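PDB 5NTD: leucyl aminopeptidase from Trypanosoma brucei brucei, which probably cleaves N-terminal residues, leucine among them, from peptides as a metal-dependent aminopeptidase of the M17 family, and binds the inhibitor bestatin beside two manganese ions. Local coordinates for residues H163-K168 with V213-N218; A156-G161 with S205-Q210; P267-L272 with T338-E343. One frame throughout, in Å; residues are numbered along the deposited sequence.

Interactions 1 and 2 share helix 196-214 and touch one another, with centres about 13 Å apart: Asn164 ND2 lies 3.1 Å from Gln207 O, a probable hydrogen bond, and Gln210 packs against His163. Their segments alternate along the chain: residues 156-168 meet the end of this helix and the loop after it, where the N-terminal region joins the catalytic one. Interaction 3 pairs two strands inside the catalytic domain, with its centre about 21 Å from that of interaction 1 and about 23 Å from that of interaction 2. The side chain of Ala342 in interaction 3 is about 10 Å from a manganese ion, and that of Asp214 in interaction 1 about 14 Å from bestatin.

Interaction 1. Residues H163-K168 with V213-N218; sequences HNFSAK and VDAPPN
A histidine-carboxylate hydrogen bond between His163 and Asp214 joins the loop after helix 150-158 to the last turn of helix 196-214. His163 ND1 donates to Asp214 OD2 over 2.6 Å, nearly straight at 167°. The oxygen is met on its syn side, and it lies close to the imidazole plane. The same OD2 accepts from a water, 3.0 Å away, that in turn accepts from Phe165 N, while OD1 is held by Ala506 N; the buried carboxylate is thus gripped at both oxygens.

Phe165 supplies the apolar half. With CG anti to the backbone N (chi1 180°), its ring reaches past Asp214 to the point where the chain leaves the helix. Ala215 CA sits over the centre of one face of the Phe165 ring in a CH-pi contact, 4.1 Å from the centroid, and Pro216 CD comes obliquely to Phe165 CZ at 3.4 Å. Phe165 CB rests on Asp214 CB.

Lys310 holds the backbone oxygen of Asp214, and His457 and Asp354 of the second subunit pack on Asp214 and Pro216, respectively. The contact therefore lies buried between the C-terminal end of helix 196-214, the loop leading toward strand 183-188, and the subunit interface.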
loop_
_atom_site.group_PDB
_atom_site.type_symbol
_atom_site.label_atom_id
_atom_site.label_comp_id
_atom_site.label_asym_id
_atom_site.label_seq_id
_atom_site.Cartn_x
_atom_site.Cartn_y
_atom_site.Cartn_z
ATOM N N HIS G 163 -3.804 20.845 -30.311
ATOM C CA HIS G 163 -3.574 19.608 -31.043
ATOM C C HIS G 163 -4.640 19.360 -32.099
ATOM O O HIS G 163 -5.810 19.684 -31.927
ATOM C CB HIS G 163 -3.512 18.396 -30.103
ATOM C CG HIS G 163 -2.330 18.415 -29.186
ATOM N ND1 HIS G 163 -1.792 17.277 -28.637
ATOM C CD2 HIS G 163 -1.539 19.437 -28.780
ATOM C CE1 HIS G 163 -0.743 17.594 -27.909
ATOM N NE2 HIS G 163 -0.556 18.896 -27.992
ATOM N N ASN G 164 -4.218 18.776 -33.208
ATOM C CA ASN G 164 -5.154 18.488 -34.310
ATOM C C ASN G 164 -6.206 17.494 -33.872
ATOM O O ASN G 164 -7.326 17.514 -34.375
ATOM C CB ASN G 164 -4.439 18.056 -35.590
ATOM C CG ASN G 164 -3.808 16.702 -35.491
ATOM O OD1 ASN G 164 -4.492 15.681 -35.606
ATOM N ND2 ASN G 164 -2.493 16.682 -35.238
ATOM N N PHE G 165 -5.841 16.614 -32.947
ATOM C CA PHE G 165 -6.840 15.732 -32.358
ATOM C C PHE G 165 -7.651 16.493 -31.299
ATOM O O PHE G 165 -7.111 17.006 -30.341
ATOM C CB PHE G 165 -6.271 14.477 -31.734
ATOM C CG PHE G 165 -7.334 13.627 -31.142
ATOM C CD1 PHE G 165 -8.062 12.743 -31.935
ATOM C CD2 PHE G 165 -7.720 13.808 -29.806
ATOM C CE1 PHE G 165 -9.099 12.005 -31.408
ATOM C CE2 PHE G 165 -8.773 13.071 -29.276
ATOM C CZ PHE G 165 -9.465 12.186 -30.075
ATOM N N SER G 166 -8.961 16.489 -31.460
ATOM C CA SER G 166 -9.868 17.066 -30.469
ATOM C C SER G 166 -11.264 16.458 -30.501
ATOM O O SER G 166 -11.761 16.045 -31.544
ATOM C CB SER G 166 -10.002 18.548 -30.663
ATOM O OG SER G 166 -10.786 19.122 -29.628
ATOM N N ALA G 167 -11.851 16.373 -29.318
ATOM C CA ALA G 167 -13.238 15.942 -29.129
ATOM C C ALA G 167 -14.092 17.050 -28.508
ATOM O O ALA G 167 -15.240 16.826 -28.140
ATOM C CB ALA G 167 -13.305 14.687 -28.275
ATOM N N LYS G 168 -13.508 18.231 -28.386
ATOM C CA LYS G 168 -14.212 19.363 -27.793
ATOM C C LYS G 168 -15.240 19.988 -28.755
ATOM O O LYS G 168 -15.040 20.002 -29.966
ATOM C CB LYS G 168 -13.234 20.465 -27.362
ATOM C CG LYS G 168 -12.322 20.102 -26.180
ATOM C CD LYS G 168 -11.426 21.296 -25.861
ATOM C CE LYS G 168 -10.445 21.027 -24.762
ATOM N NZ LYS G 168 -11.135 20.906 -23.452
ATOM N N VAL G 213 -1.210 9.131 -31.266
ATOM C CA VAL G 213 -0.875 8.943 -29.855
ATOM C C VAL G 213 -1.957 9.548 -28.940
ATOM O O VAL G 213 -2.448 8.897 -28.026
ATOM C CB VAL G 213 0.527 9.488 -29.545
ATOM C CG1 VAL G 213 0.838 9.366 -28.058
ATOM C CG2 VAL G 213 1.545 8.694 -30.329
ATOM N N ASP G 214 -2.359 10.766 -29.257
ATOM C CA ASP G 214 -3.469 11.478 -28.550
ATOM C C ASP G 214 -4.777 10.692 -28.595
ATOM O O ASP G 214 -5.553 10.693 -27.674
ATOM C CB ASP G 214 -3.765 12.848 -29.168
ATOM C CG ASP G 214 -2.891 13.965 -28.614
ATOM O OD1 ASP G 214 -2.355 13.836 -27.494
ATOM O OD2 ASP G 214 -2.704 14.946 -29.349
ATOM N N ALA G 215 -5.028 10.040 -29.719
ATOM C CA ALA G 215 -6.321 9.403 -29.960
ATOM C C ALA G 215 -6.564 8.375 -28.881
ATOM O O ALA G 215 -5.681 7.573 -28.572
ATOM C CB ALA G 215 -6.371 8.757 -31.337
ATOM N N PRO G 216 -7.779 8.350 -28.334
ATOM C CA PRO G 216 -8.091 7.330 -27.347
ATOM C C PRO G 216 -8.270 5.979 -27.991
ATOM O O PRO G 216 -8.480 5.887 -29.185
ATOM C CB PRO G 216 -9.401 7.816 -26.765
ATOM C CG PRO G 216 -10.067 8.506 -27.902
ATOM C CD PRO G 216 -8.943 9.190 -28.629
ATOM N N PRO G 217 -8.161 4.898 -27.200
ATOM C CA PRO G 217 -8.136 3.568 -27.804
ATOM C C PRO G 217 -9.469 3.160 -28.364
ATOM O O PRO G 217 -9.541 2.183 -29.066
ATOM C CB PRO G 217 -7.729 2.658 -26.638
ATOM C CG PRO G 217 -7.167 3.550 -25.597
ATOM C CD PRO G 217 -7.883 4.846 -25.758
ATOM N N ASN G 218 -10.529 3.867 -27.996
ATOM C CA ASN G 218 -11.859 3.587 -28.596
ATOM C C ASN G 218 -11.920 4.023 -30.068
ATOM O O ASN G 218 -12.747 3.555 -30.813
ATOM C CB ASN G 218 -13.031 4.126 -27.770
ATOM C CG ASN G 218 -13.024 5.611 -27.666
ATOM O OD1 ASN G 218 -12.294 6.190 -26.862
ATOM N ND2 ASN G 218 -13.801 6.261 -28.499
HETATM O O HOH W 1 -3.124 15.624 -32.192
#

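Interaction 2. Residues A156-G161 with S205-Q210; sequences AVARCG and STQLCQ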
loop_
_atom_site.group_PDB
_atom_site.type_symbol
_atom_site.label_atom_id
_atom_site.label_comp_id
_atom_site.label_asym_id
_atom_site.label_seq_id
_atom_site.Cartn_x
_atom_site.Cartn_y
_atom_site.Cartn_z
ATOM N N ALA G 156 9.380 21.532 -33.912
ATOM C CA ALA G 156 9.011 22.257 -32.703
ATOM C C ALA G 156 7.711 23.000 -32.877
ATOM O O ALA G 156 6.858 23.000 -31.994
ATOM C CB ALA G 156 10.095 23.221 -32.294
ATOM N N VAL G 157 7.559 23.614 -34.036
ATOM C CA VAL G 157 6.329 24.355 -34.355
ATOM C C VAL G 157 5.192 23.410 -34.701
ATOM O O VAL G 157 4.044 23.622 -34.307
ATOM C CB VAL G 157 6.545 25.355 -35.492
ATOM C CG1 VAL G 157 5.233 25.996 -35.912
ATOM C CG2 VAL G 157 7.522 26.424 -35.037
ATOM N N ALA G 158 5.518 22.342 -35.408
ATOM C CA ALA G 158 4.534 21.281 -35.686
ATOM C C ALA G 158 3.867 20.737 -34.400
ATOM O O ALA G 158 2.664 20.471 -34.362
ATOM C CB ALA G 158 5.181 20.124 -36.434
ATOM N N ARG G 159 4.642 20.607 -33.344
ATOM C CA ARG G 159 4.136 19.991 -32.083
ATOM C C ARG G 159 3.531 20.998 -31.117
ATOM O O ARG G 159 3.022 20.633 -30.078
ATOM C CB ARG G 159 5.220 19.118 -31.391
ATOM C CG ARG G 159 6.276 19.854 -30.580
ATOM C CD ARG G 159 7.250 18.877 -29.937
ATOM N NE ARG G 159 8.529 18.747 -30.640
ATOM C CZ ARG G 159 8.901 17.707 -31.404
ATOM N NH1 ARG G 159 8.081 16.682 -31.639
ATOM N NH2 ARG G 159 10.103 17.680 -31.948
ATOM N N CYS G 160 3.572 22.270 -31.477
ATOM C CA CYS G 160 3.148 23.329 -30.557
ATOM C C CYS G 160 1.661 23.605 -30.692
ATOM O O CYS G 160 1.009 23.194 -31.633
ATOM C CB CYS G 160 3.951 24.619 -30.762
ATOM S SG CYS G 160 3.233 25.725 -32.006
ATOM N N GLY G 161 1.167 24.343 -29.728
ATOM C CA GLY G 161 -0.191 24.846 -29.758
ATOM C C GLY G 161 -1.227 23.763 -29.574
ATOM O O GLY G 161 -0.936 22.677 -29.083
ATOM N N SER G 205 4.298 14.625 -40.443
ATOM C CA SER G 205 4.576 13.361 -39.747
ATOM C C SER G 205 4.595 13.543 -38.215
ATOM O O SER G 205 4.110 12.703 -37.483
ATOM C CB SER G 205 5.867 12.740 -40.221
ATOM O OG SER G 205 5.627 11.931 -41.371
ATOM N N THR G 206 5.161 14.650 -37.746
ATOM C CA THR G 206 5.129 14.973 -36.321
ATOM C C THR G 206 3.671 15.038 -35.805
ATOM O O THR G 206 3.339 14.491 -34.763
ATOM C CB THR G 206 5.788 16.310 -36.039
ATOM O OG1 THR G 206 7.163 16.224 -36.398
ATOM C CG2 THR G 206 5.695 16.687 -34.541
ATOM N N GLN G 207 2.820 15.691 -36.595
ATOM C CA GLN G 207 1.415 15.922 -36.232
ATOM C C GLN G 207 0.531 14.700 -36.405
ATOM O O GLN G 207 -0.371 14.470 -35.611
ATOM C CB GLN G 207 0.833 17.080 -36.986
ATOM C CG GLN G 207 1.470 18.389 -36.554
ATOM C CD GLN G 207 0.939 19.586 -37.317
ATOM O OE1 GLN G 207 0.398 19.445 -38.425
ATOM N NE2 GLN G 207 1.118 20.761 -36.750
ATOM N N LEU G 208 0.804 13.899 -37.417
ATOM C CA LEU G 208 0.090 12.611 -37.563
ATOM C C LEU G 208 0.437 11.705 -36.372
ATOM O O LEU G 208 -0.419 11.051 -35.816
ATOM C CB LEU G 208 0.447 11.912 -38.869
ATOM C CG LEU G 208 -0.175 10.543 -39.064
ATOM C CD1 LEU G 208 -1.687 10.611 -38.998
ATOM C CD2 LEU G 208 0.244 9.963 -40.410
ATOM N N CYS G 209 1.713 11.666 -36.039
ATOM C CA CYS G 209 2.216 10.881 -34.906
ATOM C C CYS G 209 1.517 11.337 -33.628
ATOM O O CYS G 209 0.958 10.538 -32.876
ATOM C CB CYS G 209 3.704 11.033 -34.778
ATOM S SG CYS G 209 4.446 10.017 -33.470
ATOM N N GLN G 210 1.465 12.648 -33.464
ATOM C CA GLN G 210 0.733 13.269 -32.345
ATOM C C GLN G 210 -0.725 12.841 -32.310
ATOM O O GLN G 210 -1.284 12.490 -31.255
ATOM C CB GLN G 210 0.829 14.774 -32.420
ATOM C CG GLN G 210 0.387 15.477 -31.166
ATOM C CD GLN G 210 0.147 16.962 -31.408
ATOM O OE1 GLN G 210 0.870 17.808 -30.903
ATOM N NE2 GLN G 210 -0.904 17.276 -32.157
HETATM O O HOH W 2 0.386 20.624 -32.198
#
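Ala158, in the last turn of helix 150-158, presses its methyl group on Thr206 of helix 196-214, with the two CB atoms 3.9 Å apart. The contact sets a helix of the N-terminal, macro-like domain against the long helix that, as in other M17 aminopeptidases, leads into the catalytic domain. The small alanine lets the backbones come close, with CA of Ala158 only 6.2 Å from CA of Gln207.

Gln207 supplies the polar link. Gln207 NE2 donates to Ala158 O over 2.9 Å at an N-H...O angle of 162°, arriving on a lone pair in the carbonyl plane, with the acceptor itself close to the amide plane. CG lies anti to the carbonyl carbon (chi1 -68°) and the chain runs extended beyond it, carrying the amide across to the last turn of helix 150-158. Thr206 CG2 faces the partner segment, 3.8 Å from Arg159 NH1 and oblique to the guanidinium, while OG1 turns back to Val202 O on its own helix.

Further out, other residues fix these groups. The Gln207 amide is held through OE1 by Tyr22 OH and Thr24 OG1, and through NE2 also by Asn25 OD1, so its rotation is well determined. The Arg159 chain bends at chi3 (101°) as it passes Thr206; its NH1 bonds to Thr507 O and its NH2 forms a salt bridge with Glu437, both in the catalytic region. Beyond the helix end, Cys160 packs on helix 120-131 and strand 183-188. A water lies 2.7 Å from Cys160 O and 3.1 Å from Gln210 OE1, linking the turn after helix 150-158 to helix 196-214.

Interaction 3. Residues P267-L272 with T338-E343; sequences PRLVTL and TLCLAE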
loop_
_atom_site.group_PDB
_atom_site.type_symbol
_atom_site.label_atom_id
_atom_site.label_comp_id
_atom_site.label_asym_id
_atom_site.label_seq_id
_atom_site.Cartn_x
_atom_site.Cartn_y
_atom_site.Cartn_z
ATOM N N PRO G 267 -4.886 -8.940 -32.474
ATOM C CA PRO G 267 -3.574 -8.367 -32.679
ATOM C C PRO G 267 -3.171 -8.515 -34.127
ATOM O O PRO G 267 -3.664 -9.406 -34.817
ATOM C CB PRO G 267 -2.670 -9.227 -31.811
ATOM C CG PRO G 267 -3.371 -10.526 -31.731
ATOM C CD PRO G 267 -4.824 -10.210 -31.742
ATOM N N ARG G 268 -2.265 -7.653 -34.554
ATOM C CA ARG G 268 -1.724 -7.689 -35.912
ATOM C C ARG G 268 -0.256 -7.389 -35.910
ATOM O O ARG G 268 0.186 -6.469 -35.244
ATOM C CB ARG G 268 -2.456 -6.669 -36.804
ATOM C CG ARG G 268 -3.856 -7.118 -37.197
ATOM C CD ARG G 268 -4.810 -5.964 -37.105
ATOM N NE ARG G 268 -6.090 -6.193 -37.764
ATOM C CZ ARG G 268 -7.241 -6.426 -37.150
ATOM N NH1 ARG G 268 -7.333 -6.493 -35.839
ATOM N NH2 ARG G 268 -8.339 -6.524 -37.874
ATOM N N LEU G 269 0.458 -8.145 -36.709
ATOM C CA LEU G 269 1.819 -7.810 -37.098
ATOM C C LEU G 269 1.752 -7.226 -38.514
ATOM O O LEU G 269 1.507 -7.920 -39.491
ATOM C CB LEU G 269 2.706 -9.024 -37.062
ATOM C CG LEU G 269 4.199 -8.757 -36.940
ATOM C CD1 LEU G 269 4.580 -8.125 -35.616
ATOM C CD2 LEU G 269 4.945 -10.069 -37.113
ATOM N N VAL G 270 1.983 -5.928 -38.593
ATOM C CA VAL G 270 1.862 -5.174 -39.823
ATOM C C VAL G 270 3.240 -4.725 -40.317
ATOM O O VAL G 270 3.911 -3.935 -39.655
ATOM C CB VAL G 270 0.987 -3.955 -39.642
ATOM C CG1 VAL G 270 0.858 -3.171 -40.936
ATOM C CG2 VAL G 270 -0.387 -4.354 -39.161
ATOM N N THR G 271 3.644 -5.212 -41.482
ATOM C CA THR G 271 4.931 -4.843 -42.038
ATOM C C THR G 271 4.765 -4.050 -43.328
ATOM O O THR G 271 4.082 -4.467 -44.257
ATOM C CB THR G 271 5.842 -6.058 -42.265
ATOM O OG1 THR G 271 6.105 -6.721 -41.008
ATOM C CG2 THR G 271 7.174 -5.636 -42.852
ATOM N N LEU G 272 5.435 -2.915 -43.367
ATOM C CA LEU G 272 5.432 -2.008 -44.503
ATOM C C LEU G 272 6.823 -2.011 -45.153
ATOM O O LEU G 272 7.828 -2.081 -44.445
ATOM C CB LEU G 272 5.077 -0.580 -44.095
ATOM C CG LEU G 272 3.937 -0.476 -43.090
ATOM C CD1 LEU G 272 3.714 0.979 -42.706
ATOM C CD2 LEU G 272 2.666 -1.053 -43.662
ATOM N N THR G 338 7.775 -2.519 -39.170
ATOM C CA THR G 338 6.926 -3.565 -38.577
ATOM C C THR G 338 6.233 -2.988 -37.336
ATOM O O THR G 338 6.871 -2.604 -36.361
ATOM C CB THR G 338 7.732 -4.833 -38.269
ATOM O OG1 THR G 338 8.193 -5.411 -39.502
ATOM C CG2 THR G 338 6.881 -5.861 -37.531
ATOM N N LEU G 339 4.921 -2.926 -37.413
ATOM C CA LEU G 339 4.079 -2.448 -36.319
ATOM C C LEU G 339 3.559 -3.649 -35.532
ATOM O O LEU G 339 2.888 -4.523 -36.071
ATOM C CB LEU G 339 2.906 -1.647 -36.830
ATOM C CG LEU G 339 3.241 -0.531 -37.816
ATOM C CD1 LEU G 339 1.936 0.101 -38.279
ATOM C CD2 LEU G 339 4.153 0.521 -37.211
ATOM N N CYS G 340 3.903 -3.676 -34.251
ATOM C CA CYS G 340 3.506 -4.765 -33.370
ATOM C C CYS G 340 2.253 -4.308 -32.651
ATOM O O CYS G 340 2.309 -3.718 -31.565
ATOM C CB CYS G 340 4.614 -5.110 -32.388
ATOM S SG CYS G 340 6.197 -5.496 -33.154
ATOM N N LEU G 341 1.125 -4.580 -33.272
ATOM C CA LEU G 341 -0.174 -4.060 -32.810
ATOM C C LEU G 341 -0.948 -5.068 -31.967
ATOM O O LEU G 341 -1.223 -6.195 -32.374
ATOM C CB LEU G 341 -1.060 -3.647 -33.964
ATOM C CG LEU G 341 -0.459 -2.634 -34.919
ATOM C CD1 LEU G 341 -1.425 -2.382 -36.088
ATOM C CD2 LEU G 341 -0.148 -1.325 -34.230
ATOM N N ALA G 342 -1.272 -4.626 -30.767
ATOM C CA ALA G 342 -2.065 -5.438 -29.827
ATOM C C ALA G 342 -2.639 -4.524 -28.760
ATOM O O ALA G 342 -2.087 -3.480 -28.458
ATOM C CB ALA G 342 -1.221 -6.517 -29.170
ATOM N N GLU G 343 -3.775 -4.914 -28.223
ATOM C CA GLU G 343 -4.238 -4.362 -26.945
ATOM C C GLU G 343 -3.919 -5.393 -25.865
ATOM O O GLU G 343 -4.227 -6.571 -26.031
ATOM C CB GLU G 343 -5.718 -4.042 -26.920
ATOM C CG GLU G 343 -6.150 -3.519 -25.543
ATOM C CD GLU G 343 -7.535 -2.923 -25.508
ATOM O OE1 GLU G 343 -8.390 -3.244 -26.378
ATOM O OE2 GLU G 343 -7.831 -2.202 -24.525
#
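Residues 268-272 and 338-343 run antiparallel; the axes of these segments approach to 4.5 Å, at 166°. Arg268 with Leu341 and Val270 with Leu339 are the hydrogen-bonded pairs, each closed by two backbone bonds; the shortest, Leu339 N to Val270 O, is 2.7 Å. Leu269 with Cys340 and Thr271 with Thr338 are the non-hydrogen-bonded pairs between and beyond them. A CA-H...O contact from Thr338 CA to Val270 O, 3.2 Å, is added at the Thr271-Thr338 end.

Strand 268-274 lies between strands 239-244 and 334-344 in the mixed sheet of the M17 catalytic domain, and helices cover both faces. Arg268, Val270, Leu339 and Leu341 share one face: Val270 CB meets Leu339 CB at 4.1 Å, and Val270 CG2 reaches diagonally to Leu341 CD1 at 3.8 Å. Helix 222-236 covers Arg268 and Leu341, and helix 314-328 covers Leu339.

Leu269, Thr271, Thr338 and Cys340 occupy the other face, against helix 374-387. Leu269 CG is anti to the backbone N (chi1 -158°), which carries CD1 over the neighbouring strand, 3.8 Å from Thr338 CG2 and 3.9 Å from Cys340 SG. The threonines turn their hydroxyls to each other, OG1 of Thr271 lying 2.9 Å from OG1 of Thr338, and His384 packs on both. Where the pairing ends, the Pro267 ring lays CB against the methyl of Ala342.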